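Local coordinates for polycomb protein Sfmbt (PDB 5J8Y) that probably links PhoRC to PRC1 at Polycomb response elements in Drosophila, its SAM domain pairing with the SAM domain of Scm, at residues L40-I48 with L60-K70. Sequence-based numbering, arbitrary orientation.
Sequences LLQLTKDDI and LKISDLIAQLK
Ser63 OG stands anti to its own backbone N (chi1 180°), and the Lys45 chain runs extended until it bends at its last torsion (chi4 -76°), bringing NZ 2.9 Å from Ser63 OG in a hydrogen bond. With Lys45 cut back to an alanine, Ser63 OG would probably lose this donor, and with it the packing against Leu60 CD2 would go. A water bridges Ser63 OG to Leu43 O. Lys70 stretches back antiparallel to the Leu41 side chain and gives NZ to Leu41 O at 3.0 Å, from above the carbonyl plane. Between these polar ends lies part of the hydrophobic core of the SAM domain, a small helical bundle whose C-terminal helix 56-71 packs against the turn 40-43 and the start of helix 45-51. Ile48 and Ile66 meet tip to tip through CD1 methyls 4.1 Å apart; Leu40 CD1 comes within 3.8 Å of the same Ile66 methyl. Leu69 CD2 touches one methyl each of Leu40 and Leu41. Thr44, the N-cap, forms a capping box with Asp47: Thr44 N donates to Asp47 OD2 (2.9 Å), Asp47 N back to Thr44 OG1 (3.3 Å). Lys45 also packs on Met49 of the Scm chain, at the heterodimer interface.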
ATOM      1  N   LEU C  40      -4.727 -17.106   0.607  1.00 30.76           N
ATOM      2  CA  LEU C  40      -4.999 -15.715   0.390  1.00 31.16           C
ATOM      3  C   LEU C  40      -5.526 -15.045   1.652  1.00 31.26           C
ATOM      4  O   LEU C  40      -4.937 -14.145   2.189  1.00 28.78           O
ATOM      5  CB  LEU C  40      -6.045 -15.524  -0.677  1.00 29.78           C
ATOM      6  CG  LEU C  40      -6.269 -14.089  -1.151  1.00 28.44           C
ATOM      7  CD1 LEU C  40      -5.063 -13.435  -1.782  1.00 28.02           C
ATOM      8  CD2 LEU C  40      -7.460 -13.968  -2.055  1.00 30.26           C
ATOM      9  N   LEU C  41      -6.651 -15.554   2.092  1.00 30.95           N
ATOM     10  CA  LEU C  41      -7.347 -15.059   3.256  1.00 30.39           C
ATOM     11  C   LEU C  41      -6.584 -15.187   4.548  1.00 30.66           C
ATOM     12  O   LEU C  41      -7.022 -14.699   5.534  1.00 31.73           O
ATOM     13  CB  LEU C  41      -8.685 -15.720   3.388  1.00 30.47           C
ATOM     14  CG  LEU C  41      -9.602 -15.832   2.210  1.00 28.91           C
ATOM     15  CD1 LEU C  41     -10.812 -16.563   2.629  1.00 29.48           C
ATOM     16  CD2 LEU C  41     -10.035 -14.518   1.628  1.00 31.28           C
ATOM     17  N   GLN C  42      -5.453 -15.855   4.536  1.00 31.28           N
ATOM     18  CA  GLN C  42      -4.635 -16.039   5.701  1.00 32.09           C
ATOM     19  C   GLN C  42      -3.557 -15.025   5.744  1.00 32.69           C
ATOM     20  O   GLN C  42      -3.029 -14.738   6.768  1.00 32.48           O
ATOM     21  CB  GLN C  42      -3.991 -17.433   5.702  1.00 34.93           C
ATOM     22  CG  GLN C  42      -4.901 -18.565   6.172  1.00 39.85           C
ATOM     23  CD  GLN C  42      -4.248 -19.944   6.080  1.00 45.01           C
ATOM     24  OE1 GLN C  42      -3.736 -20.343   5.050  1.00 44.08           O
ATOM     25  NE2 GLN C  42      -4.288 -20.674   7.168  1.00 50.98           N
ATOM     26  N   LEU C  43      -3.200 -14.507   4.595  1.00 33.32           N
ATOM     27  CA  LEU C  43      -2.127 -13.561   4.478  1.00 31.66           C
ATOM     28  C   LEU C  43      -2.149 -12.334   5.407  1.00 30.44           C
ATOM     29  O   LEU C  43      -3.128 -11.694   5.492  1.00 28.98           O
ATOM     30  CB  LEU C  43      -2.032 -13.065   3.020  1.00 31.81           C
ATOM     31  CG  LEU C  43      -1.470 -14.017   1.982  1.00 33.68           C
ATOM     32  CD1 LEU C  43      -1.370 -13.497   0.590  1.00 32.62           C
ATOM     33  CD2 LEU C  43      -0.129 -14.509   2.449  1.00 35.69           C
ATOM     34  N   THR C  44      -1.044 -12.055   6.086  1.00 30.46           N
ATOM     35  CA  THR C  44      -0.852 -10.801   6.803  1.00 31.29           C
ATOM     36  C   THR C  44      -0.042  -9.869   5.911  1.00 32.44           C
ATOM     37  O   THR C  44       0.407 -10.270   4.836  1.00 32.25           O
ATOM     38  CB  THR C  44      -0.111 -10.997   8.140  1.00 31.57           C
ATOM     39  OG1 THR C  44       1.247 -11.377   7.886  1.00 31.14           O
ATOM     40  CG2 THR C  44      -0.787 -12.064   8.987  1.00 33.20           C
ATOM     41  N   LYS C  45       0.152  -8.633   6.353  1.00 31.02           N
ATOM     42  CA  LYS C  45       0.995  -7.703   5.615  1.00 32.77           C
ATOM     43  C   LYS C  45       2.441  -8.186   5.636  1.00 32.62           C
ATOM     44  O   LYS C  45       3.138  -8.113   4.625  1.00 32.16           O
ATOM     45  CB  LYS C  45       0.893  -6.296   6.198  1.00 32.96           C
ATOM     46  CG  LYS C  45      -0.474  -5.656   6.032  1.00 31.53           C
ATOM     47  CD  LYS C  45      -0.539  -4.327   6.766  1.00 35.52           C
ATOM     48  CE  LYS C  45      -1.949  -4.007   7.236  1.00 35.95           C
ATOM     49  NZ  LYS C  45      -2.828  -3.543   6.128  1.00 36.52           N
ATOM     50  N   ASP C  46       2.882  -8.684   6.789  1.00 31.50           N
ATOM     51  CA  ASP C  46       4.232  -9.225   6.932  1.00 33.12           C
ATOM     52  C   ASP C  46       4.507 -10.293   5.874  1.00 33.78           C
ATOM     53  O   ASP C  46       5.634 -10.430   5.396  1.00 32.58           O
ATOM     54  CB  ASP C  46       4.432  -9.813   8.334  1.00 33.35           C
ATOM     55  CG  ASP C  46       4.575  -8.745   9.410  1.00 38.10           C
ATOM     56  OD1 ASP C  46       5.145  -7.671   9.129  1.00 35.45           O
ATOM     57  OD2 ASP C  46       4.119  -8.985  10.548  1.00 41.47           O
ATOM     58  N   ASP C  47       3.467 -11.042   5.514  1.00 31.96           N
ATOM     59  CA  ASP C  47       3.563 -12.072   4.483  1.00 32.32           C
ATOM     60  C   ASP C  47       3.534 -11.453   3.089  1.00 31.91           C
ATOM     61  O   ASP C  47       4.247 -11.888   2.185  1.00 33.60           O
ATOM     62  CB  ASP C  47       2.415 -13.076   4.618  1.00 33.44           C
ATOM     63  CG  ASP C  47       2.333 -13.691   6.000  1.00 33.21           C
ATOM     64  OD1 ASP C  47       3.393 -13.982   6.593  1.00 34.28           O
ATOM     65  OD2 ASP C  47       1.202 -13.888   6.495  1.00 34.41           O
ATOM     66  N   ILE C  48       2.693 -10.440   2.929  1.00 32.22           N
ATOM     67  CA  ILE C  48       2.477  -9.799   1.639  1.00 31.35           C
ATOM     68  C   ILE C  48       3.698  -8.995   1.187  1.00 30.91           C
ATOM     69  O   ILE C  48       3.918  -8.823  -0.011  1.00 31.56           O
ATOM     70  CB  ILE C  48       1.223  -8.888   1.699  1.00 29.97           C
ATOM     71  CG1 ILE C  48      -0.038  -9.756   1.716  1.00 29.53           C
ATOM     72  CG2 ILE C  48       1.162  -7.920   0.517  1.00 29.21           C
ATOM     73  CD1 ILE C  48      -1.296  -9.026   2.129  1.00 28.76           C
ATOM     74  N   LEU C  60       0.222  -2.607   0.596  1.00 24.27           N
ATOM     75  CA  LEU C  60      -0.928  -2.024   1.215  1.00 24.40           C
ATOM     76  C   LEU C  60      -2.166  -2.134   0.335  1.00 23.22           C
ATOM     77  O   LEU C  60      -3.233  -2.355   0.792  1.00 21.76           O
ATOM     78  CB  LEU C  60      -0.666  -0.618   1.610  1.00 21.99           C
ATOM     79  CG  LEU C  60      -0.046  -0.430   2.984  1.00 27.44           C
ATOM     80  CD1 LEU C  60       0.478   0.960   3.108  1.00 22.47           C
ATOM     81  CD2 LEU C  60      -0.914  -0.805   4.175  1.00 28.63           C
ATOM     82  N   LYS C  61      -1.966  -1.975  -0.941  1.00 22.99           N
ATOM     83  CA  LYS C  61      -3.029  -2.047  -1.895  1.00 23.41           C
ATOM     84  C   LYS C  61      -3.628  -3.440  -1.940  1.00 22.90           C
ATOM     85  O   LYS C  61      -4.805  -3.590  -1.966  1.00 22.64           O
ATOM     86  CB  LYS C  61      -2.574  -1.596  -3.255  1.00 22.95           C
ATOM     87  CG  LYS C  61      -2.691  -0.106  -3.520  1.00 22.86           C
ATOM     88  CD  LYS C  61      -1.919   0.245  -4.775  1.00 23.83           C
ATOM     89  CE  LYS C  61      -1.929   1.685  -5.154  1.00 24.84           C
ATOM     90  NZ  LYS C  61      -1.016   1.924  -6.251  1.00 23.92           N
ATOM     91  N   ILE C  62      -2.779  -4.448  -1.919  1.00 22.94           N
ATOM     92  CA  ILE C  62      -3.202  -5.844  -1.909  1.00 24.06           C
ATOM     93  C   ILE C  62      -3.870  -6.194  -0.581  1.00 21.89           C
ATOM     94  O   ILE C  62      -4.888  -6.884  -0.562  1.00 22.37           O
ATOM     95  CB  ILE C  62      -2.006  -6.796  -2.164  1.00 24.91           C
ATOM     96  CG1 ILE C  62      -1.536  -6.688  -3.619  1.00 25.49           C
ATOM     97  CG2 ILE C  62      -2.367  -8.244  -1.842  1.00 26.11           C
ATOM     98  CD1 ILE C  62      -2.558  -7.117  -4.657  1.00 29.08           C
ATOM     99  N   SER C  63      -3.298  -5.728   0.527  1.00 23.16           N
ATOM    100  CA  SER C  63      -3.901  -5.958   1.837  1.00 22.56           C
ATOM    101  C   SER C  63      -5.314  -5.385   1.867  1.00 22.07           C
ATOM    102  O   SER C  63      -6.244  -6.026   2.357  1.00 22.30           O
ATOM    103  CB  SER C  63      -3.056  -5.336   2.947  1.00 27.16           C
ATOM    104  OG  SER C  63      -3.646  -5.559   4.218  1.00 26.04           O
ATOM    105  N   ASP C  64      -5.465  -4.179   1.327  1.00 23.64           N
ATOM    106  CA  ASP C  64      -6.758  -3.504   1.289  1.00 24.28           C
ATOM    107  C   ASP C  64      -7.760  -4.278   0.443  1.00 21.59           C
ATOM    108  O   ASP C  64      -8.921  -4.438   0.818  1.00 21.03           O
ATOM    109  CB  ASP C  64      -6.605  -2.088   0.735  1.00 22.65           C
ATOM    110  CG  ASP C  64      -7.904  -1.311   0.759  1.00 21.83           C
ATOM    111  OD1 ASP C  64      -8.545  -1.256   1.831  1.00 24.55           O
ATOM    112  OD2 ASP C  64      -8.289  -0.762  -0.295  1.00 22.10           O
ATOM    113  N   LEU C  65      -7.300  -4.747  -0.711  1.00 21.54           N
ATOM    114  CA  LEU C  65      -8.142  -5.499  -1.629  1.00 21.68           C
ATOM    115  C   LEU C  65      -8.662  -6.783  -0.983  1.00 17.75           C
ATOM    116  O   LEU C  65      -9.842  -7.115  -1.110  1.00 25.43           O
ATOM    117  CB  LEU C  65      -7.362  -5.817  -2.906  1.00 22.05           C
ATOM    118  CG  LEU C  65      -8.047  -6.702  -3.944  1.00 23.16           C
ATOM    119  CD1 LEU C  65      -9.340  -6.072  -4.440  1.00 23.52           C
ATOM    120  CD2 LEU C  65      -7.094  -6.966  -5.099  1.00 23.30           C
ATOM    121  N   ILE C  66      -7.810  -7.488  -0.267  1.00 18.55           N
ATOM    122  CA  ILE C  66      -8.187  -8.720   0.412  1.00 21.12           C
ATOM    123  C   ILE C  66      -9.228  -8.409   1.534  1.00 22.13           C
ATOM    124  O   ILE C  66     -10.214  -9.061   1.678  1.00 20.77           O
ATOM    125  CB  ILE C  66      -6.972  -9.454   0.999  1.00 20.88           C
ATOM    126  CG1 ILE C  66      -6.028  -9.952  -0.063  1.00 22.09           C
ATOM    127  CG2 ILE C  66      -7.388 -10.651   1.786  1.00 21.33           C
ATOM    128  CD1 ILE C  66      -4.722 -10.443   0.469  1.00 23.50           C
ATOM    129  N   ALA C  67      -8.936  -7.358   2.300  1.00 21.42           N
ATOM    130  CA  ALA C  67      -9.816  -6.903   3.349  1.00 21.38           C
ATOM    131  C   ALA C  67     -11.184  -6.619   2.761  1.00 22.18           C
ATOM    132  O   ALA C  67     -12.162  -6.981   3.324  1.00 24.08           O
ATOM    133  CB  ALA C  67      -9.261  -5.672   4.052  1.00 21.16           C
ATOM    134  N   GLN C  68     -11.222  -5.969   1.612  1.00 22.32           N
ATOM    135  CA  GLN C  68     -12.474  -5.651   0.954  1.00 22.60           C
ATOM    136  C   GLN C  68     -13.152  -6.932   0.485  1.00 25.52           C
ATOM    137  O   GLN C  68     -14.359  -7.054   0.497  1.00 28.66           O
ATOM    138  CB  GLN C  68     -12.256  -4.713  -0.223  1.00 25.63           C
ATOM    139  CG  GLN C  68     -13.523  -4.101  -0.805  1.00 28.55           C
ATOM    140  CD  GLN C  68     -14.118  -2.993   0.045  1.00 31.41           C
ATOM    141  OE1 GLN C  68     -13.570  -2.613   1.072  1.00 29.68           O
ATOM    142  NE2 GLN C  68     -15.253  -2.468  -0.394  1.00 35.41           N
ATOM    143  N   LEU C  69     -12.342  -7.896   0.108  1.00 24.69           N
ATOM    144  CA  LEU C  69     -12.846  -9.135  -0.349  1.00 24.41           C
ATOM    145  C   LEU C  69     -13.601  -9.767   0.785  1.00 28.31           C
ATOM    146  O   LEU C  69     -14.685 -10.176   0.645  1.00 28.67           O
ATOM    147  CB  LEU C  69     -11.744 -10.061  -0.775  1.00 24.18           C
ATOM    148  CG  LEU C  69     -12.213 -11.460  -1.176  1.00 28.68           C
ATOM    149  CD1 LEU C  69     -13.200 -11.471  -2.320  1.00 27.60           C
ATOM    150  CD2 LEU C  69     -11.023 -12.334  -1.437  1.00 28.12           C
ATOM    151  N   LYS C  70     -12.960  -9.810   1.924  1.00 29.47           N
ATOM    152  CA  LYS C  70     -13.504 -10.387   3.121  1.00 28.59           C
ATOM    153  C   LYS C  70     -14.784  -9.748   3.606  1.00 32.33           C
ATOM    154  O   LYS C  70     -15.470 -10.343   4.356  1.00 33.80           O
ATOM    155  CB  LYS C  70     -12.467 -10.392   4.207  1.00 25.30           C
ATOM    156  CG  LYS C  70     -11.362 -11.385   4.049  1.00 27.09           C
ATOM    157  CD  LYS C  70     -10.217 -11.063   4.961  1.00 27.28           C
ATOM    158  CE  LYS C  70      -9.143 -12.100   4.936  1.00 28.48           C
ATOM    159  NZ  LYS C  70      -8.046 -11.881   5.892  1.00 28.72           N
TER
HETATM  160  O   HOH W   1      -3.605  -8.626   4.987  1.00 25.03           O